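Local coordinates for protein leucyl-trna synthetase (PDB 5FOF) that probably hydrolyses wrongly charged tRNA(Leu) as the editing domain of a cytosolic leucine-tRNA ligase, whose P. falciparum counterpart is targeted by anti-malarial benzoxaboroles, at residues Q292-M298 / K307-R312; C213-D217 / S250-I254. All coordinates share one frame; numbering follows the deposited sequence.

Contact 1: residues Q292-M298 / K307-R312; sequences QYFEGTM and KIYNCR
Tyr293 lays one face of its ring over the edge of Tyr309, an edge-to-face pair whose centroids stand 5.8 Å apart with planes inclined at 60°. CG of Tyr293 lies anti to the backbone N (chi1 -172°), and although its CB leaves the helix pointing away from 307-312, this torsion swings the ring back until CZ lies 3.7 Å from Tyr309 CB. The phenol's CD1 side also meets Arg312, whose NH1 is 3.6 Å from Tyr293 CD1; the guanidinium is tilted 37° to the ring and offers one face to CD1. Hydrogen bonding to Tyr289 and a salt bridge to Glu87 hold that guanidinium from beyond the contact.

Ile308, its CB directed at 292-298, occupies the buried middle. That CB lies 3.9 Å from Tyr293 O, while CD1 of Ile308 reaches Met298 SD at 3.6 Å. Met298, bent at both chi2 and chi3, curls its thioether across the isoleucine and also packs CG against Cys311 CB at 3.6 Å.

Two consecutive helices of the editing domain, 281-295 and 308-321, meet here, joined through the short strand 297-298 and a loop: Gly296 leaves the helical conformation after the first, and Lys307 takes the N-cap position of the second. No direct hydrogen bond joins the two segments. Instead a water lies within hydrogen-bonding distance of Tyr293 O (2.9 Å) and Gly296 O and accepts from Ile308 N at 3.2 Å, so that carbonyls at the end of one helix are linked to an amide in the first turn of the next. Lys307, bent at chi2, runs its aliphatic chain back along 292-298, passing CD 3.8 Å from Gly296 O, while its CB lies over one face of the Tyr309 ring.

Contact 2: residues C213-D217 / S250-I254; sequences CVSSD and SFSCI
Asp217 grips the other loop through both carboxylate oxygens. Cys253 N donates to OD2 of Asp217 at 2.8 Å, a fairly straight bond (160° at the hydrogen) that uses the syn lone pair, while Ser252 OG approaches Asp217 OD1 at 2.9 Å nearly along the C-O axis. With CG beside its own backbone N (chi1 -52°), the carboxylate extends across to residues 252-253; two donors from consecutive residues probably fix its rotation.

Serine hydroxyls supply the second group of bonds. Ser216 N donates to Ser250 OG at 3.2 Å, and Ser216 OG donates to Phe251 O at 3.0 Å from well above the carbonyl plane. Two loops of the editing domain are thereby joined, one leading from strand 211-213 into helix 219-230, the other leading into strand 254-255. Each carries an outer layer of partners: Ser215 OG bonds Asn93 ND2 on the first, while on the second Ser250 OG also bonds Gly91 O and Ser252 OG bonds Asn262 N.

Van der Waals contact is slight by comparison. Ser216 CB rests 3.7 Å from Ser252 CB, and Val214 brings CG1 to 3.6 Å from Ser250 OG.

Contact 2 closes before contact 1 opens along the chain, yet their centres lie only about 14 Å apart, on the same side of the chain's centre. They meet directly: Gln292 NE2 probably donates to Asp217 O at 3.1 Å, tying helix 281-295 to the loop after strand 211-213. A second connection is the small antiparallel sheet of strands 254-255 and 297-298, one strand beginning in contact 2 and the other in contact 1, with Ile254 packed against Thr297 and Gln292. Through this shared short sheet and the Gln292-Asp217 bond, the loops of contact 2 and the helix pair of contact 1 pack together within the editing domain.

Contact 1: residues Q292-M298 / K307-R312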
loop_
_atom_site.group_PDB
_atom_site.type_symbol
_atom_site.label_atom_id
_atom_site.label_comp_id
_atom_site.label_asym_id
_atom_site.label_seq_id
_atom_site.Cartn_x
_atom_site.Cartn_y
_atom_site.Cartn_z
ATOM N N GLN A 292 9.260 -16.949 -9.065
ATOM C CA GLN A 292 10.129 -15.927 -8.482
ATOM C C GLN A 292 10.702 -16.378 -7.146
ATOM O O GLN A 292 11.918 -16.325 -6.961
ATOM C CB GLN A 292 9.397 -14.604 -8.311
ATOM C CG GLN A 292 9.131 -13.891 -9.622
ATOM C CD GLN A 292 8.453 -12.562 -9.440
ATOM O OE1 GLN A 292 8.123 -12.156 -8.329
ATOM N NE2 GLN A 292 8.234 -11.869 -10.542
ATOM N N TYR A 293 9.843 -16.864 -6.245
ATOM C CA TYR A 293 10.277 -17.229 -4.879
ATOM C C TYR A 293 11.381 -18.308 -4.828
ATOM O O TYR A 293 12.330 -18.172 -4.056
ATOM C CB TYR A 293 9.071 -17.632 -4.006
ATOM C CG TYR A 293 9.394 -17.837 -2.532
ATOM C CD1 TYR A 293 9.590 -16.756 -1.685
ATOM C CD2 TYR A 293 9.492 -19.111 -1.988
ATOM C CE1 TYR A 293 9.893 -16.938 -0.342
ATOM C CE2 TYR A 293 9.778 -19.303 -0.651
ATOM C CZ TYR A 293 9.983 -18.217 0.169
ATOM O OH TYR A 293 10.288 -18.405 1.497
ATOM N N PHE A 294 11.279 -19.354 -5.646
ATOM C CA PHE A 294 12.276 -20.457 -5.621
ATOM C C PHE A 294 13.454 -20.292 -6.611
ATOM O O PHE A 294 14.607 -20.577 -6.267
ATOM C CB PHE A 294 11.580 -21.809 -5.852
ATOM C CG PHE A 294 10.579 -22.170 -4.778
ATOM C CD1 PHE A 294 11.007 -22.618 -3.531
ATOM C CD2 PHE A 294 9.209 -22.062 -5.010
ATOM C CE1 PHE A 294 10.090 -22.945 -2.538
ATOM C CE2 PHE A 294 8.290 -22.387 -4.019
ATOM C CZ PHE A 294 8.732 -22.831 -2.780
ATOM N N GLU A 295 13.147 -19.844 -7.829
ATOM C CA GLU A 295 14.102 -19.828 -8.942
ATOM C C GLU A 295 14.629 -18.420 -9.267
ATOM O O GLU A 295 15.634 -18.277 -9.973
ATOM C CB GLU A 295 13.447 -20.458 -10.190
ATOM C CG GLU A 295 13.021 -21.924 -10.024
ATOM C CD GLU A 295 11.897 -22.362 -10.972
ATOM O OE1 GLU A 295 11.831 -21.873 -12.123
ATOM O OE2 GLU A 295 11.058 -23.201 -10.565
ATOM N N GLY A 296 13.963 -17.381 -8.760
ATOM C CA GLY A 296 14.356 -16.001 -9.053
ATOM C C GLY A 296 15.618 -15.552 -8.333
ATOM O O GLY A 296 15.993 -16.124 -7.299
ATOM N N THR A 297 16.289 -14.545 -8.901
ATOM C CA THR A 297 17.425 -13.871 -8.236
ATOM C C THR A 297 17.256 -12.363 -8.295
ATOM O O THR A 297 16.575 -11.843 -9.179
ATOM C CB THR A 297 18.799 -14.240 -8.842
ATOM O OG1 THR A 297 18.728 -14.170 -10.272
ATOM C CG2 THR A 297 19.234 -15.645 -8.398
ATOM N N MET A 298 17.882 -11.679 -7.340
ATOM C CA MET A 298 17.730 -10.236 -7.174
ATOM C C MET A 298 18.720 -9.474 -8.053
ATOM O O MET A 298 19.847 -9.927 -8.260
ATOM C CB MET A 298 17.962 -9.851 -5.715
ATOM C CG MET A 298 16.952 -10.410 -4.724
ATOM S SD MET A 298 15.247 -9.904 -5.002
ATOM C CE MET A 298 15.383 -8.119 -4.992
ATOM N N LYS A 307 18.870 -14.998 -3.563
ATOM C CA LYS A 307 17.573 -15.651 -3.620
ATOM C C LYS A 307 16.540 -14.772 -2.912
ATOM O O LYS A 307 16.870 -14.078 -1.934
ATOM C CB LYS A 307 17.652 -17.031 -2.972
ATOM C CG LYS A 307 18.624 -17.975 -3.667
ATOM C CD LYS A 307 18.140 -18.332 -5.069
ATOM C CE LYS A 307 18.943 -19.470 -5.685
ATOM N NZ LYS A 307 18.270 -19.992 -6.908
ATOM N N ILE A 308 15.303 -14.822 -3.418
ATOM C CA ILE A 308 14.205 -13.970 -2.957
ATOM C C ILE A 308 13.985 -14.143 -1.466
ATOM O O ILE A 308 13.914 -13.166 -0.732
ATOM C CB ILE A 308 12.862 -14.292 -3.653
ATOM C CG1 ILE A 308 12.982 -14.255 -5.189
ATOM C CG2 ILE A 308 11.752 -13.358 -3.153
ATOM C CD1 ILE A 308 13.785 -13.126 -5.784
ATOM N N TYR A 309 13.884 -15.391 -1.036
ATOM C CA TYR A 309 13.659 -15.717 0.388
ATOM C C TYR A 309 14.696 -15.163 1.347
ATOM O O TYR A 309 14.364 -14.841 2.500
ATOM C CB TYR A 309 13.515 -17.230 0.620
ATOM C CG TYR A 309 14.479 -18.125 -0.142
ATOM C CD1 TYR A 309 15.716 -18.489 0.400
ATOM C CD2 TYR A 309 14.126 -18.652 -1.384
ATOM C CE1 TYR A 309 16.580 -19.327 -0.292
ATOM C CE2 TYR A 309 14.974 -19.496 -2.079
ATOM C CZ TYR A 309 16.199 -19.836 -1.535
ATOM O OH TYR A 309 17.037 -20.679 -2.248
ATOM N N ASN A 310 15.943 -15.072 0.891
ATOM C CA ASN A 310 16.993 -14.476 1.713
ATOM C C ASN A 310 16.906 -12.941 1.692
ATOM O O ASN A 310 17.043 -12.301 2.718
ATOM C CB ASN A 310 18.384 -14.959 1.269
ATOM C CG ASN A 310 18.596 -16.465 1.489
ATOM O OD1 ASN A 310 17.980 -17.082 2.360
ATOM N ND2 ASN A 310 19.498 -17.056 0.702
ATOM N N CYS A 311 16.683 -12.361 0.518
ATOM C CA CYS A 311 16.628 -10.906 0.371
ATOM C C CYS A 311 15.399 -10.337 1.100
ATOM O O CYS A 311 15.528 -9.438 1.947
ATOM C CB CYS A 311 16.617 -10.523 -1.112
ATOM S SG CYS A 311 16.204 -8.800 -1.448
ATOM N N ARG A 312 14.226 -10.893 0.780
ATOM C CA ARG A 312 12.947 -10.517 1.413
ATOM C C ARG A 312 13.089 -10.267 2.895
ATOM O O ARG A 312 12.641 -9.242 3.392
ATOM C CB ARG A 312 11.893 -11.609 1.193
ATOM C CG ARG A 312 10.525 -11.305 1.769
ATOM C CD ARG A 312 9.497 -12.297 1.267
ATOM N NE ARG A 312 9.290 -12.174 -0.174
ATOM C CZ ARG A 312 8.514 -12.978 -0.893
ATOM N NH1 ARG A 312 7.829 -13.959 -0.314
ATOM N NH2 ARG A 312 8.408 -12.794 -2.197
HETATM O O HOH W 1 14.787 -17.303 -5.362
#

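Contact 2: residues C213-D217 / S250-I254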
loop_
_atom_site.group_PDB
_atom_site.type_symbol
_atom_site.label_atom_id
_atom_site.label_comp_id
_atom_site.label_asym_id
_atom_site.label_seq_id
_atom_site.Cartn_x
_atom_site.Cartn_y
_atom_site.Cartn_z
ATOM N N CYS A 213 2.325 -0.836 -6.771
ATOM C CA CYS A 213 2.370 -1.299 -8.151
ATOM C C CYS A 213 3.823 -1.460 -8.514
ATOM O O CYS A 213 4.582 -0.509 -8.378
ATOM C CB CYS A 213 1.757 -0.255 -9.061
ATOM S SG CYS A 213 2.037 -0.548 -10.814
ATOM N N VAL A 214 4.226 -2.652 -8.929
ATOM C CA VAL A 214 5.568 -2.886 -9.463
ATOM C C VAL A 214 5.440 -3.618 -10.803
ATOM O O VAL A 214 5.478 -4.854 -10.888
ATOM C CB VAL A 214 6.445 -3.681 -8.485
ATOM C CG1 VAL A 214 7.883 -3.722 -8.998
ATOM C CG2 VAL A 214 6.375 -3.073 -7.091
ATOM N N SER A 215 5.283 -2.834 -11.859
ATOM C CA SER A 215 4.921 -3.362 -13.162
ATOM C C SER A 215 6.018 -4.159 -13.843
ATOM O O SER A 215 5.739 -4.841 -14.828
ATOM C CB SER A 215 4.456 -2.227 -14.077
ATOM O OG SER A 215 5.403 -1.167 -14.140
ATOM N N SER A 216 7.252 -4.072 -13.343
ATOM C CA SER A 216 8.339 -4.908 -13.852
ATOM C C SER A 216 8.292 -6.353 -13.333
ATOM O O SER A 216 8.616 -7.273 -14.076
ATOM C CB SER A 216 9.697 -4.298 -13.521
ATOM O OG SER A 216 9.879 -4.160 -12.116
ATOM N N ASP A 217 7.902 -6.535 -12.069
ATOM C CA ASP A 217 8.015 -7.818 -11.369
ATOM C C ASP A 217 6.657 -8.374 -10.944
ATOM O O ASP A 217 6.600 -9.240 -10.070
ATOM C CB ASP A 217 8.891 -7.658 -10.120
ATOM C CG ASP A 217 10.226 -7.002 -10.412
ATOM O OD1 ASP A 217 10.814 -7.291 -11.479
ATOM O OD2 ASP A 217 10.706 -6.198 -9.563
ATOM N N SER A 250 9.539 1.174 -14.059
ATOM C CA SER A 250 9.629 0.368 -12.863
ATOM C C SER A 250 10.908 -0.431 -12.989
ATOM O O SER A 250 11.013 -1.287 -13.857
ATOM C CB SER A 250 8.428 -0.581 -12.791
ATOM O OG SER A 250 8.570 -1.559 -11.773
ATOM N N PHE A 251 11.887 -0.153 -12.135
ATOM C CA PHE A 251 13.107 -0.944 -12.103
ATOM C C PHE A 251 12.790 -2.418 -11.787
ATOM O O PHE A 251 12.124 -2.713 -10.793
ATOM C CB PHE A 251 14.079 -0.391 -11.049
ATOM C CG PHE A 251 15.475 -0.956 -11.157
ATOM C CD1 PHE A 251 15.785 -2.215 -10.636
ATOM C CD2 PHE A 251 16.485 -0.229 -11.788
ATOM C CE1 PHE A 251 17.067 -2.734 -10.754
ATOM C CE2 PHE A 251 17.768 -0.744 -11.904
ATOM C CZ PHE A 251 18.063 -1.999 -11.385
ATOM N N SER A 252 13.288 -3.336 -12.609
ATOM C CA SER A 252 13.022 -4.758 -12.421
ATOM C C SER A 252 13.968 -5.322 -11.403
ATOM O O SER A 252 15.168 -5.361 -11.645
ATOM C CB SER A 252 13.165 -5.533 -13.718
ATOM O OG SER A 252 12.827 -6.886 -13.504
ATOM N N CYS A 253 13.416 -5.770 -10.272
ATOM C CA CYS A 253 14.210 -6.248 -9.142
ATOM C C CYS A 253 14.547 -7.740 -9.181
ATOM O O CYS A 253 15.321 -8.190 -8.346
ATOM C CB CYS A 253 13.492 -5.938 -7.824
ATOM S SG CYS A 253 12.991 -4.216 -7.654
ATOM N N ILE A 254 13.962 -8.501 -10.118
ATOM C CA ILE A 254 14.048 -9.977 -10.110
ATOM C C ILE A 254 14.356 -10.591 -11.504
ATOM O O ILE A 254 13.697 -10.262 -12.484
ATOM C CB ILE A 254 12.753 -10.610 -9.522
ATOM C CG1 ILE A 254 12.492 -10.083 -8.101
ATOM C CG2 ILE A 254 12.862 -12.136 -9.506
ATOM C CD1 ILE A 254 11.346 -10.741 -7.349
#